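Local coordinates for protein Cel44C (Paenibacillus polymyxa, PDB 2YIH) that hydrolyses the beta-1,4-glucan backbone of xyloglucan and probably related glucans, as the family 44 glycoside hydrolase part of a longer multidomain enzyme, at residues Val300-Asp303 / Glu304-Lys307; Thr504-Pro507 / Leu508-Tyr511; Asn140-Ala144 / Pro145-Gln149; Gly79-Gln82 / Ala83-Glu86; Tyr255-Phe258 / Val259-Tyr262. The protein carries 8 engineered substitutions. One frame throughout, in Å; residues are numbered along the deposited sequence.

Contact 1. Residues Val300-Asp303 / Glu304-Lys307. With EDO (1,2-ethanediol), chain J.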
loop_
_atom_site.group_PDB
_atom_site.type_symbol
_atom_site.label_atom_id
_atom_site.label_comp_id
_atom_site.label_asym_id
_atom_site.label_seq_id
_atom_site.Cartn_x
_atom_site.Cartn_y
_atom_site.Cartn_z
ATOM N N VAL A 300 -8.974 11.345 15.177
ATOM C CA VAL A 300 -8.775 12.625 14.504
ATOM C C VAL A 300 -7.965 13.588 15.380
ATOM O O VAL A 300 -7.039 14.268 14.903
ATOM C CB VAL A 300 -10.102 13.244 13.964
ATOM C CG1 VAL A 300 -11.108 13.526 15.124
ATOM C CG2 VAL A 300 -9.785 14.530 13.156
ATOM N N GLY A 301 -8.277 13.616 16.676
ATOM C CA GLY A 301 -7.457 14.410 17.602
ATOM C C GLY A 301 -7.837 15.884 17.608
ATOM O O GLY A 301 -8.889 16.271 17.095
ATOM N N ASN A 302 -6.982 16.707 18.197
ATOM C CA ASN A 302 -7.254 18.135 18.344
ATOM C C ASN A 302 -6.497 18.900 17.258
ATOM O O ASN A 302 -6.028 18.302 16.289
ATOM C CB ASN A 302 -6.818 18.593 19.743
ATOM C CG ASN A 302 -5.397 18.136 20.085
ATOM O OD1 ASN A 302 -4.445 18.426 19.344
ATOM N ND2 ASN A 302 -5.264 17.344 21.161
ATOM N N ASP A 303 -6.417 20.228 17.375
ATOM C CA ASP A 303 -5.742 21.020 16.349
ATOM C C ASP A 303 -4.295 20.604 16.147
ATOM O O ASP A 303 -3.806 20.580 15.029
ATOM C CB ASP A 303 -5.812 22.519 16.662
ATOM C CG ASP A 303 -7.175 23.121 16.354
ATOM O OD1 ASP A 303 -8.068 22.428 15.827
ATOM O OD2 ASP A 303 -7.351 24.317 16.656
ATOM N N GLU A 304 -3.607 20.257 17.223
ATOM C CA GLU A 304 -2.211 19.888 17.083
ATOM C C GLU A 304 -2.066 18.495 16.454
ATOM O O GLU A 304 -1.128 18.259 15.691
ATOM C CB GLU A 304 -1.498 19.978 18.430
ATOM C CG GLU A 304 -1.504 21.428 19.010
ATOM C CD GLU A 304 -0.859 22.455 18.065
ATOM O OE1 GLU A 304 0.269 22.209 17.594
ATOM O OE2 GLU A 304 -1.508 23.483 17.764
ATOM N N THR A 305 -3.028 17.619 16.714
ATOM C CA THR A 305 -3.044 16.283 16.077
ATOM C C THR A 305 -3.281 16.485 14.571
ATOM O O THR A 305 -2.644 15.829 13.746
ATOM C CB THR A 305 -4.171 15.360 16.616
ATOM O OG1 THR A 305 -4.252 15.445 18.051
ATOM C CG2 THR A 305 -3.914 13.888 16.208
ATOM N N LYS A 306 -4.199 17.377 14.222
ATOM C CA LYS A 306 -4.515 17.619 12.805
ATOM C C LYS A 306 -3.308 18.239 12.087
ATOM O O LYS A 306 -3.002 17.861 10.954
ATOM C CB LYS A 306 -5.758 18.511 12.661
ATOM C CG LYS A 306 -7.039 17.808 13.112
ATOM C CD LYS A 306 -8.136 18.829 13.424
ATOM C CE LYS A 306 -9.438 18.163 13.924
ATOM N NZ LYS A 306 -10.526 19.221 14.024
ATOM N N LYS A 307 -2.643 19.215 12.725
ATOM C CA LYS A 307 -1.440 19.779 12.125
ATOM C C LYS A 307 -0.358 18.709 11.922
ATOM O O LYS A 307 0.330 18.675 10.881
ATOM C CB LYS A 307 -0.916 20.935 12.986
ATOM C CG LYS A 307 -1.823 22.176 12.907
ATOM C CD LYS A 307 -1.284 23.229 13.888
ATOM C CE LYS A 307 -2.205 24.424 14.032
ATOM N NZ LYS A 307 -1.546 25.369 14.987
HETATM C C1 EDO J . -10.171 21.498 10.784
HETATM O O1 EDO J . -10.584 22.250 11.922
HETATM C C2 EDO J . -11.243 20.460 10.520
HETATM O O2 EDO J . -11.368 19.620 11.670
HETATM O O HOH W 1 -9.486 20.323 16.681
#

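Contact 2. Residues Thr504-Pro507 / Leu508-Tyr511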
loop_
_atom_site.group_PDB
_atom_site.type_symbol
_atom_site.label_atom_id
_atom_site.label_comp_id
_atom_site.label_asym_id
_atom_site.label_seq_id
_atom_site.Cartn_x
_atom_site.Cartn_y
_atom_site.Cartn_z
ATOM N N THR A 504 -5.416 31.840 -5.453
ATOM C CA THR A 504 -5.447 31.871 -3.997
ATOM C C THR A 504 -5.849 30.475 -3.511
ATOM O O THR A 504 -6.843 29.930 -3.967
ATOM C CB THR A 504 -6.465 32.926 -3.487
ATOM O OG1 THR A 504 -6.096 34.229 -4.001
ATOM C CG2 THR A 504 -6.487 32.975 -1.958
ATOM N N VAL A 505 -5.114 29.951 -2.538
ATOM C CA VAL A 505 -5.484 28.682 -1.889
ATOM C C VAL A 505 -5.903 28.970 -0.445
ATOM O O VAL A 505 -5.099 29.337 0.382
ATOM C CB VAL A 505 -4.313 27.677 -1.923
ATOM C CG1 VAL A 505 -4.798 26.284 -1.456
ATOM C CG2 VAL A 505 -3.722 27.601 -3.363
ATOM N N PRO A 506 -7.192 28.821 -0.143
ATOM C CA PRO A 506 -7.659 29.048 1.229
ATOM C C PRO A 506 -7.061 28.018 2.184
ATOM O O PRO A 506 -6.522 27.001 1.718
ATOM C CB PRO A 506 -9.185 28.815 1.119
ATOM C CG PRO A 506 -9.493 29.059 -0.276
ATOM C CD PRO A 506 -8.300 28.523 -1.051
ATOM N N PRO A 507 -7.174 28.246 3.498
ATOM C CA PRO A 507 -6.673 27.261 4.452
ATOM C C PRO A 507 -7.361 25.906 4.222
ATOM O O PRO A 507 -8.525 25.853 3.791
ATOM C CB PRO A 507 -7.153 27.823 5.803
ATOM C CG PRO A 507 -7.434 29.269 5.540
ATOM C CD PRO A 507 -7.941 29.314 4.175
ATOM N N LEU A 508 -6.651 24.825 4.546
ATOM C CA LEU A 508 -7.248 23.479 4.522
ATOM C C LEU A 508 -7.987 23.217 3.212
ATOM O O LEU A 508 -9.124 22.760 3.213
ATOM C CB LEU A 508 -8.176 23.305 5.731
ATOM C CG LEU A 508 -7.429 23.541 7.060
ATOM C CD1 LEU A 508 -8.359 23.492 8.302
ATOM C CD2 LEU A 508 -6.258 22.576 7.245
ATOM N N THR A 509 -7.329 23.470 2.078
ATOM C CA THR A 509 -7.939 23.259 0.742
ATOM C C THR A 509 -6.933 22.551 -0.169
ATOM O O THR A 509 -5.732 22.818 -0.077
ATOM C CB THR A 509 -8.304 24.603 0.092
ATOM O OG1 THR A 509 -9.201 25.296 0.965
ATOM C CG2 THR A 509 -8.955 24.445 -1.254
ATOM N N ALA A 510 -7.421 21.617 -0.985
ATOM C CA ALA A 510 -6.573 20.980 -2.001
ATOM C C ALA A 510 -7.219 21.204 -3.351
ATOM O O ALA A 510 -8.423 21.015 -3.481
ATOM C CB ALA A 510 -6.457 19.486 -1.720
ATOM N N TYR A 511 -6.431 21.606 -4.349
ATOM C CA TYR A 511 -6.939 21.772 -5.721
ATOM C C TYR A 511 -6.124 20.912 -6.680
ATOM O O TYR A 511 -4.898 20.706 -6.469
ATOM C CB TYR A 511 -6.770 23.223 -6.221
ATOM C CG TYR A 511 -7.592 24.291 -5.509
ATOM C CD1 TYR A 511 -8.987 24.214 -5.484
ATOM C CD2 TYR A 511 -6.966 25.436 -4.980
ATOM C CE1 TYR A 511 -9.750 25.218 -4.889
ATOM C CE2 TYR A 511 -7.715 26.438 -4.339
ATOM C CZ TYR A 511 -9.110 26.317 -4.317
ATOM O OH TYR A 511 -9.849 27.299 -3.700
HETATM O O HOH W 2 -9.695 30.179 -4.230
#

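Contact 3. Residues Asn140-Ala144 / Pro145-Gln149. With SO4 (sulfate ion), chain F.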
loop_
_atom_site.group_PDB
_atom_site.type_symbol
_atom_site.label_atom_id
_atom_site.label_comp_id
_atom_site.label_asym_id
_atom_site.label_seq_id
_atom_site.Cartn_x
_atom_site.Cartn_y
_atom_site.Cartn_z
ATOM N N ASN A 140 3.628 -26.352 0.557
ATOM C CA ASN A 140 3.863 -25.430 -0.538
ATOM C C ASN A 140 3.758 -26.105 -1.876
ATOM O O ASN A 140 3.130 -25.552 -2.817
ATOM C CB ASN A 140 5.221 -24.756 -0.383
ATOM C CG ASN A 140 5.228 -23.781 0.757
ATOM O OD1 ASN A 140 4.180 -23.205 1.105
ATOM N ND2 ASN A 140 6.371 -23.630 1.389
ATOM N N ALA A 141 4.357 -27.295 -1.980
ATOM C CA ALA A 141 4.368 -28.059 -3.260
ATOM C C ALA A 141 3.742 -29.458 -3.095
ATOM O O ALA A 141 4.249 -30.308 -2.332
ATOM C CB ALA A 141 5.807 -28.167 -3.804
ATOM N N LYS A 142 2.635 -29.681 -3.789
ATOM C CA LYS A 142 1.856 -30.906 -3.648
ATOM C C LYS A 142 2.637 -32.146 -4.082
ATOM O O LYS A 142 2.502 -33.223 -3.471
ATOM C CB LYS A 142 0.553 -30.798 -4.469
ATOM C CG LYS A 142 -0.430 -31.918 -4.163
ATOM C CD LYS A 142 -1.699 -31.819 -5.046
ATOM C CE LYS A 142 -2.748 -32.827 -4.501
ATOM N NZ LYS A 142 -3.946 -32.900 -5.446
ATOM N N ASN A 143 3.440 -31.995 -5.136
ATOM C CA ASN A 143 4.139 -33.174 -5.712
ATOM C C ASN A 143 3.183 -34.346 -6.009
ATOM O O ASN A 143 3.474 -35.515 -5.713
ATOM C CB ASN A 143 5.333 -33.614 -4.819
ATOM C CG ASN A 143 6.422 -32.538 -4.705
ATOM O OD1 ASN A 143 7.076 -32.388 -3.650
ATOM N ND2 ASN A 143 6.559 -31.735 -5.733
ATOM N N ALA A 144 2.036 -34.023 -6.590
ATOM C CA ALA A 144 1.035 -35.018 -6.986
ATOM C C ALA A 144 0.140 -34.303 -7.977
ATOM O O ALA A 144 0.152 -33.056 -8.011
ATOM C CB ALA A 144 0.213 -35.493 -5.761
ATOM N N PRO A 145 -0.711 -35.054 -8.703
ATOM C CA PRO A 145 -1.524 -34.386 -9.711
ATOM C C PRO A 145 -2.429 -33.343 -9.061
ATOM O O PRO A 145 -3.035 -33.623 -8.044
ATOM C CB PRO A 145 -2.354 -35.532 -10.310
ATOM C CG PRO A 145 -1.422 -36.720 -10.230
ATOM C CD PRO A 145 -0.707 -36.528 -8.886
ATOM N N PHE A 146 -2.481 -32.147 -9.639
ATOM C CA PHE A 146 -3.337 -31.097 -9.116
ATOM C C PHE A 146 -4.815 -31.408 -9.369
ATOM O O PHE A 146 -5.176 -31.952 -10.405
ATOM C CB PHE A 146 -3.005 -29.756 -9.764
ATOM C CG PHE A 146 -1.653 -29.224 -9.426
ATOM C CD1 PHE A 146 -1.201 -29.182 -8.088
ATOM C CD2 PHE A 146 -0.817 -28.757 -10.434
ATOM C CE1 PHE A 146 0.039 -28.658 -7.795
ATOM C CE2 PHE A 146 0.417 -28.216 -10.126
ATOM C CZ PHE A 146 0.855 -28.203 -8.795
ATOM N N GLN A 147 -5.669 -31.004 -8.438
ATOM C CA GLN A 147 -7.105 -31.118 -8.586
ATOM C C GLN A 147 -7.674 -29.702 -8.645
ATOM O O GLN A 147 -7.357 -28.873 -7.802
ATOM C CB GLN A 147 -7.696 -31.885 -7.373
ATOM C CG GLN A 147 -7.091 -33.296 -7.162
ATOM C CD GLN A 147 -7.398 -33.874 -5.758
ATOM O OE1 GLN A 147 -6.633 -33.678 -4.782
ATOM N NE2 GLN A 147 -8.534 -34.555 -5.645
ATOM N N LEU A 148 -8.545 -29.431 -9.607
ATOM C CA LEU A 148 -9.315 -28.184 -9.565
ATOM C C LEU A 148 -10.381 -28.197 -8.485
ATOM O O LEU A 148 -10.792 -27.131 -8.012
ATOM C CB LEU A 148 -9.955 -27.892 -10.935
ATOM C CG LEU A 148 -8.955 -27.640 -12.069
ATOM C CD1 LEU A 148 -9.718 -27.370 -13.367
ATOM C CD2 LEU A 148 -8.015 -26.466 -11.774
ATOM N N GLN A 149 -10.811 -29.396 -8.085
ATOM C CA GLN A 149 -11.731 -29.590 -6.958
ATOM C C GLN A 149 -10.875 -30.246 -5.857
ATOM O O GLN A 149 -10.634 -31.463 -5.908
ATOM C CB GLN A 149 -12.918 -30.524 -7.331
ATOM C CG GLN A 149 -13.830 -29.996 -8.465
ATOM C CD GLN A 149 -14.490 -31.123 -9.277
ATOM O OE1 GLN A 149 -14.108 -31.385 -10.425
ATOM N NE2 GLN A 149 -15.473 -31.799 -8.677
HETATM S S SO4 F . -10.271 -32.119 -11.000
HETATM O O1 SO4 F . -9.158 -31.393 -11.621
HETATM O O2 SO4 F . -10.412 -33.438 -11.592
HETATM O O3 SO4 F . -10.055 -32.279 -9.559
HETATM O O4 SO4 F . -11.523 -31.394 -11.172
#

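Contact 4. Residues Gly79-Gln82 / Ala83-Glu86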
loop_
_atom_site.group_PDB
_atom_site.type_symbol
_atom_site.label_atom_id
_atom_site.label_comp_id
_atom_site.label_asym_id
_atom_site.label_seq_id
_atom_site.Cartn_x
_atom_site.Cartn_y
_atom_site.Cartn_z
ATOM N N GLY A 79 -18.795 -10.213 -0.204
ATOM C CA GLY A 79 -20.196 -10.212 -0.691
ATOM C C GLY A 79 -20.680 -11.514 -1.276
ATOM O O GLY A 79 -21.614 -11.537 -2.082
ATOM N N LEU A 80 -20.064 -12.626 -0.875
ATOM C CA LEU A 80 -20.431 -13.924 -1.412
ATOM C C LEU A 80 -21.689 -14.430 -0.710
ATOM O O LEU A 80 -21.857 -14.243 0.488
ATOM C CB LEU A 80 -19.300 -14.924 -1.186
ATOM C CG LEU A 80 -17.987 -14.666 -1.921
ATOM C CD1 LEU A 80 -17.075 -15.889 -1.797
ATOM C CD2 LEU A 80 -18.261 -14.350 -3.383
ATOM N N THR A 81 -22.531 -15.126 -1.452
ATOM C CA THR A 81 -23.622 -15.886 -0.853
ATOM C C THR A 81 -23.098 -17.070 -0.065
ATOM O O THR A 81 -21.961 -17.523 -0.263
ATOM C CB THR A 81 -24.549 -16.445 -1.945
ATOM O OG1 THR A 81 -23.844 -17.415 -2.734
ATOM C CG2 THR A 81 -25.092 -15.309 -2.828
ATOM N N GLN A 82 -23.958 -17.632 0.783
ATOM C CA GLN A 82 -23.640 -18.895 1.453
ATOM C C GLN A 82 -23.238 -19.988 0.470
ATOM O O GLN A 82 -22.305 -20.750 0.713
ATOM C CB GLN A 82 -24.818 -19.339 2.350
ATOM C CG GLN A 82 -25.094 -18.329 3.490
ATOM C CD GLN A 82 -26.385 -18.633 4.271
ATOM O OE1 GLN A 82 -26.342 -19.233 5.349
ATOM N NE2 GLN A 82 -27.525 -18.247 3.713
ATOM N N ALA A 83 -23.930 -20.072 -0.670
ATOM C CA ALA A 83 -23.578 -21.069 -1.663
ATOM C C ALA A 83 -22.225 -20.782 -2.328
ATOM O O ALA A 83 -21.429 -21.697 -2.536
ATOM C CB ALA A 83 -24.703 -21.207 -2.734
ATOM N N GLU A 84 -21.957 -19.519 -2.636
ATOM C CA GLU A 84 -20.680 -19.159 -3.246
ATOM C C GLU A 84 -19.504 -19.446 -2.314
ATOM O O GLU A 84 -18.439 -19.876 -2.774
ATOM C CB GLU A 84 -20.663 -17.705 -3.666
ATOM C CG GLU A 84 -21.321 -17.487 -5.028
ATOM C CD GLU A 84 -21.806 -16.078 -5.226
ATOM O OE1 GLU A 84 -21.692 -15.235 -4.297
ATOM O OE2 GLU A 84 -22.312 -15.808 -6.350
ATOM N N CYS A 85 -19.736 -19.243 -1.013
ATOM C CA CYS A 85 -18.713 -19.473 0.032
ATOM C C CYS A 85 -18.289 -20.950 0.103
ATOM O O CYS A 85 -17.158 -21.271 0.479
ATOM C CB CYS A 85 -19.221 -18.960 1.404
ATOM S SG CYS A 85 -17.962 -18.856 2.700
ATOM N N GLU A 86 -19.162 -21.848 -0.359
ATOM C CA GLU A 86 -18.782 -23.261 -0.428
ATOM C C GLU A 86 -17.877 -23.646 -1.592
ATOM O O GLU A 86 -17.338 -24.771 -1.599
ATOM C CB GLU A 86 -20.039 -24.172 -0.411
ATOM C CG GLU A 86 -20.750 -24.156 0.933
ATOM C CD GLU A 86 -22.202 -24.654 0.881
ATOM O OE1 GLU A 86 -22.709 -24.967 -0.216
ATOM O OE2 GLU A 86 -22.830 -24.732 1.961
#

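Contact 5. Residues Tyr255-Phe258 / Val259-Tyr262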
loop_
_atom_site.group_PDB
_atom_site.type_symbol
_atom_site.label_atom_id
_atom_site.label_comp_id
_atom_site.label_asym_id
_atom_site.label_seq_id
_atom_site.Cartn_x
_atom_site.Cartn_y
_atom_site.Cartn_z
ATOM N N TYR A 255 25.004 -6.114 9.314
ATOM C CA TYR A 255 23.832 -5.519 8.670
ATOM C C TYR A 255 23.320 -4.373 9.525
ATOM O O TYR A 255 23.306 -4.454 10.767
ATOM C CB TYR A 255 22.733 -6.567 8.474
ATOM C CG TYR A 255 23.019 -7.661 7.468
ATOM C CD1 TYR A 255 23.183 -7.378 6.109
ATOM C CD2 TYR A 255 23.061 -8.992 7.871
ATOM C CE1 TYR A 255 23.430 -8.404 5.175
ATOM C CE2 TYR A 255 23.261 -10.022 6.966
ATOM C CZ TYR A 255 23.438 -9.726 5.613
ATOM O OH TYR A 255 23.631 -10.761 4.730
ATOM N N SER A 256 22.863 -3.302 8.879
ATOM C CA SER A 256 22.350 -2.157 9.626
ATOM C C SER A 256 21.000 -2.455 10.265
ATOM O O SER A 256 20.601 -1.784 11.219
ATOM C CB SER A 256 22.198 -0.926 8.722
ATOM O OG SER A 256 23.473 -0.549 8.201
ATOM N N TRP A 257 20.235 -3.323 9.604
ATOM C CA TRP A 257 18.892 -3.682 10.052
ATOM C C TRP A 257 18.410 -4.904 9.316
ATOM O O TRP A 257 19.053 -5.337 8.345
ATOM C CB TRP A 257 17.883 -2.518 9.903
ATOM C CG TRP A 257 17.700 -1.892 8.498
ATOM C CD1 TRP A 257 18.527 -1.999 7.408
ATOM C CD2 TRP A 257 16.672 -0.962 8.137
ATOM N NE1 TRP A 257 18.045 -1.213 6.380
ATOM C CE2 TRP A 257 16.918 -0.554 6.810
ATOM C CE3 TRP A 257 15.567 -0.426 8.821
ATOM C CZ2 TRP A 257 16.089 0.357 6.134
ATOM C CZ3 TRP A 257 14.746 0.501 8.164
ATOM C CH2 TRP A 257 15.014 0.881 6.834
ATOM N N PHE A 258 17.298 -5.480 9.796
ATOM C CA PHE A 258 16.759 -6.725 9.214
ATOM C C PHE A 258 16.433 -6.569 7.712
ATOM O O PHE A 258 16.561 -7.520 6.937
ATOM C CB PHE A 258 15.517 -7.203 10.023
ATOM C CG PHE A 258 14.803 -8.353 9.388
ATOM C CD1 PHE A 258 15.326 -9.632 9.459
ATOM C CD2 PHE A 258 13.700 -8.121 8.552
ATOM C CE1 PHE A 258 14.719 -10.707 8.729
ATOM C CE2 PHE A 258 13.090 -9.153 7.830
ATOM C CZ PHE A 258 13.605 -10.462 7.893
ATOM N N VAL A 259 15.998 -5.368 7.320
ATOM C CA VAL A 259 15.704 -5.065 5.908
ATOM C C VAL A 259 16.876 -5.569 5.042
ATOM O O VAL A 259 16.664 -6.269 4.056
ATOM C CB VAL A 259 15.509 -3.532 5.702
ATOM C CG1 VAL A 259 15.562 -3.129 4.182
ATOM C CG2 VAL A 259 14.196 -3.062 6.370
ATOM N N ASP A 260 18.107 -5.237 5.446
ATOM C CA ASP A 260 19.305 -5.623 4.682
ATOM C C ASP A 260 19.564 -7.119 4.701
ATOM O O ASP A 260 19.880 -7.709 3.656
ATOM C CB ASP A 260 20.544 -4.900 5.240
ATOM C CG ASP A 260 20.507 -3.405 4.972
ATOM O OD1 ASP A 260 19.742 -2.963 4.088
ATOM O OD2 ASP A 260 21.203 -2.658 5.684
ATOM N N TYR A 261 19.396 -7.736 5.878
ATOM C CA TYR A 261 19.580 -9.187 6.001
ATOM C C TYR A 261 18.635 -9.922 5.042
ATOM O O TYR A 261 19.029 -10.853 4.340
ATOM C CB TYR A 261 19.354 -9.647 7.463
ATOM C CG TYR A 261 19.253 -11.159 7.640
ATOM C CD1 TYR A 261 20.394 -11.931 7.861
ATOM C CD2 TYR A 261 18.010 -11.816 7.636
ATOM C CE1 TYR A 261 20.292 -13.327 8.021
ATOM C CE2 TYR A 261 17.906 -13.200 7.800
ATOM C CZ TYR A 261 19.050 -13.946 7.991
ATOM O OH TYR A 261 18.969 -15.298 8.141
ATOM N N TYR A 262 17.369 -9.524 5.069
ATOM C CA TYR A 262 16.361 -10.172 4.226
ATOM C C TYR A 262 16.681 -10.020 2.735
ATOM O O TYR A 262 16.647 -10.988 1.979
ATOM C CB TYR A 262 14.988 -9.602 4.528
ATOM C CG TYR A 262 13.840 -10.213 3.731
ATOM C CD1 TYR A 262 13.155 -11.353 4.202
ATOM C CD2 TYR A 262 13.359 -9.574 2.579
ATOM C CE1 TYR A 262 12.084 -11.871 3.496
ATOM C CE2 TYR A 262 12.300 -10.068 1.886
ATOM C CZ TYR A 262 11.650 -11.198 2.361
ATOM O OH TYR A 262 10.565 -11.638 1.697
HETATM O O HOH W 3 23.685 -3.515 6.152
#

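Contact 1. Residues Val300-Asp303 / Glu304-Lys307
N302 and T305 form a capping box at the start of helix 303-311. The side-chain OD1 of N302 takes the N-H of T305 at 3.1 Å, from a donor lying 36° above the amide plane, and takes a second, weak bond from E304 N. In return T305 OG1 accepts the backbone N-H of N302 at 3.0 Å, the two side chains crossing at about a right angle. N302 places CG between its own backbone N and carbonyl carbon (chi1 50°), which folds the amide back over the first turn. A leucine here would probably leave the N-H groups of E304 and T305 without their shared acceptor and fray the helix start. G301 packs its CA 3.4 Å from T305 OG1, and a side chain at G301 would run into T305 CB. On the solvent side a water bridges D303 OD1 and K306 NZ, and K306 NZ also donates to an ethanediol, probably from the crystallisation liquor. K307 NZ makes a weak salt bridge of 3.4 Å with E304 OE2. Outward from the box, T305 OG1 bonds to G291 O and N302 ND2 to G292 O, tying the start of helix 303-311 to the end of strand 290-291 and the residue after it.

Contact 2. Residues Thr504-Pro507 / Leu508-Tyr511
Y511 sets CG anti to its carbonyl carbon (chi1 -66°), and this swings the phenol back across the turn toward V505 and P506. T509 has its OG1 in the same relation to its own carbonyl carbon (chi1 -58°), which turns the hydroxyl toward the carbonyls of P506 and P507, while CG2 goes to one face of the Y511 ring, 3.6 Å above its plane, off centre, nearer the ring's margin. The hydroxyl donates to P507 O, OG1 to O 3.0 Å, approaching from well above the carbonyl plane. P506 CB sits 3.5 Å from T509 OG1, and P506 CD lies 3.3 Å from Y511 OH, the proline and tyrosine side chains crossing at about a right angle. At the ring edge lie T504 O, 3.6 Å from Y511 CE2, and V505 CA; V505 CG1 makes a separate apolar contact with CE2. One water links T504 O to Y511 OH. Replacing T509 by an alanine would probably leave P507 O without this donor and uncover part of the Y511 ring face where the methyl lay. On strand 500-505, Y503 meets Y511 edge-to-face, and T504 OG1 bonds to D461. L508, with positive phi, and T509 both face N453 on strand 446-453, a G1 beta bulge where the chain passes from strand 500-505 into strand 509-516 of the beta domain.

Contact 3. Residues Asn140-Ala144 / Pro145-Gln149
K142 reaches along an irregular surface loop of the family 44 TIM-barrel domain, between strands 135-139 and 156-158, to grip the chain at P145 and Q147. The hydrogen bonds come first. K142 NZ donates to P145 O at 2.8 Å, tilted 20° from the carbonyl plane, and to Q147 OE1 at 2.9 Å. Its ammonium gets there because CG is anti to the backbone N (chi1 -169°) and the rest of the chain is fully extended, crossing the Q147 side chain at about a right angle. The charge is met by E161 of helix 159-170, which forms a salt bridge with K142 NZ; the same carboxylate accepts from Q147 N, so lysine and loop share one acid.

Other contacts gather round the F146 ring. The K142 and F146 side chains run antiparallel past one another, K142 CB coming within 4.0 Å of F146 CE1, and A144 O lies over one face of the ring. F146 also stacks with H164 and touches I222, which seats the loop on helices 159-170 and 205-222. The loop goes on to supply the calcium ligands D151 and D154; the Q147 side chain lies about 4 Å from that of D151.

A sulfate, probably from the crystallisation liquor, sits at the far end: L148 N donates to its O1 at 2.9 Å and a nearly straight 171°, while Q149 N makes a weak bond to O3.

Contact 4. Residues Gly79-Gln82 / Ala83-Glu86
T81 and E84 face each other across the first turn of the short, weakly bonded helix 82-85 as a capping box. Their side chains pass at a slant. The threonine hydroxyl stands between its own backbone N and carbonyl carbon (chi1 66°), which aims OG1 at the open end of the helix, and there it accepts E84 N at 2.8 Å. The glutamate turns the other way: CG lies anti to its carbonyl carbon and the extended chain runs back alongside T81, so that OE1 accepts the backbone N-H of T81 at 3.0 Å and 165°. That donor comes from above the carboxylate plane, 35° out of it. CB and CG of E84 pack against T81 OG1 on the way.

L80 closes in on the same carboxylate, with its CA 3.4 Å from E84 OE1, so this oxygen sits against aliphatic carbon as well as the N-H. From there the leucine continues onto A90, V91 and S94 of helix 90-102. Just before it, G79 ends the preceding helix 73-77 in a Schellman motif, with the positive phi that glycine accepts readily.

C85 is disulfide-bonded to C75, clamping the two short helices together. Its backbone is held too: C85 N donates to T81 O at 2.9 Å, nearly in line with the carbonyl bond.

Contact 5. Residues Tyr255-Phe258 / Val259-Tyr262
The ring of Y255 lies over the backbone of Y261: CA of Y261 stands 3.7 Å from the ring centroid and only 3° off its normal, a CH-pi contact over the centre of the face. The ring of Y261 in turn meets Y255 at its edge, CD1 of Y261 being 3.6 Å from Y255 CE2. W257 offers one face of its indole to V259, whose CB sits 3.5 Å from the centroid of the five-membered ring. At the indole edge, in plane, lies D260 OD2, 3.3 Å from W257 CD1, with the carboxylate turned 82° against the ring. W257 NE1 makes a weak bond to D260 OD1, and S344 of helix 337-348 pairs with both atoms. D260 OD2 takes a bond from a water that also accepts S256 N.

F258 holds CG anti to its backbone N (chi1 172°), which carries the phenyl along the turn: CE1 comes to 3.6 Å from Y261 CD2, and CZ to 3.7 Å from Y262 CB. After weak bonds to the carbonyl of W257, the N-cap residue, the first strong helical bond is Y262 N to F258 O at 2.9 Å.

Y255 OH bonds to D264. F258 and Y261 pack on helix 205-222, W257 and V259 on Y239. Y255, F258, Y261 and Y262 thus form an aromatic cluster at the start of helix 258-273, wedging that helix among the outer helices of the TIM barrel.

Along the chain the order is contact 4, contact 3, contact 5, contact 1, contact 2, each closing before the next opens. Contacts 3, 4 and 5 fall within the family 44 range of the barrel domain: contacts 3 and 4 have centres about 24 Å apart, and the centre of contact 5 lies about 35 Å from that of contact 3. Contact 2 belongs to the beta domain. Contact 1, on a helix after the sixth barrel strand, comes within about 7 Å of it between nearest atoms, so these two lie where barrel and beta domain approach each other. Contacts 2 and 3 are about 57 Å apart between centres, on opposite sides of the chain's centre. Contacts 1, 4 and 5 all secure helix starts.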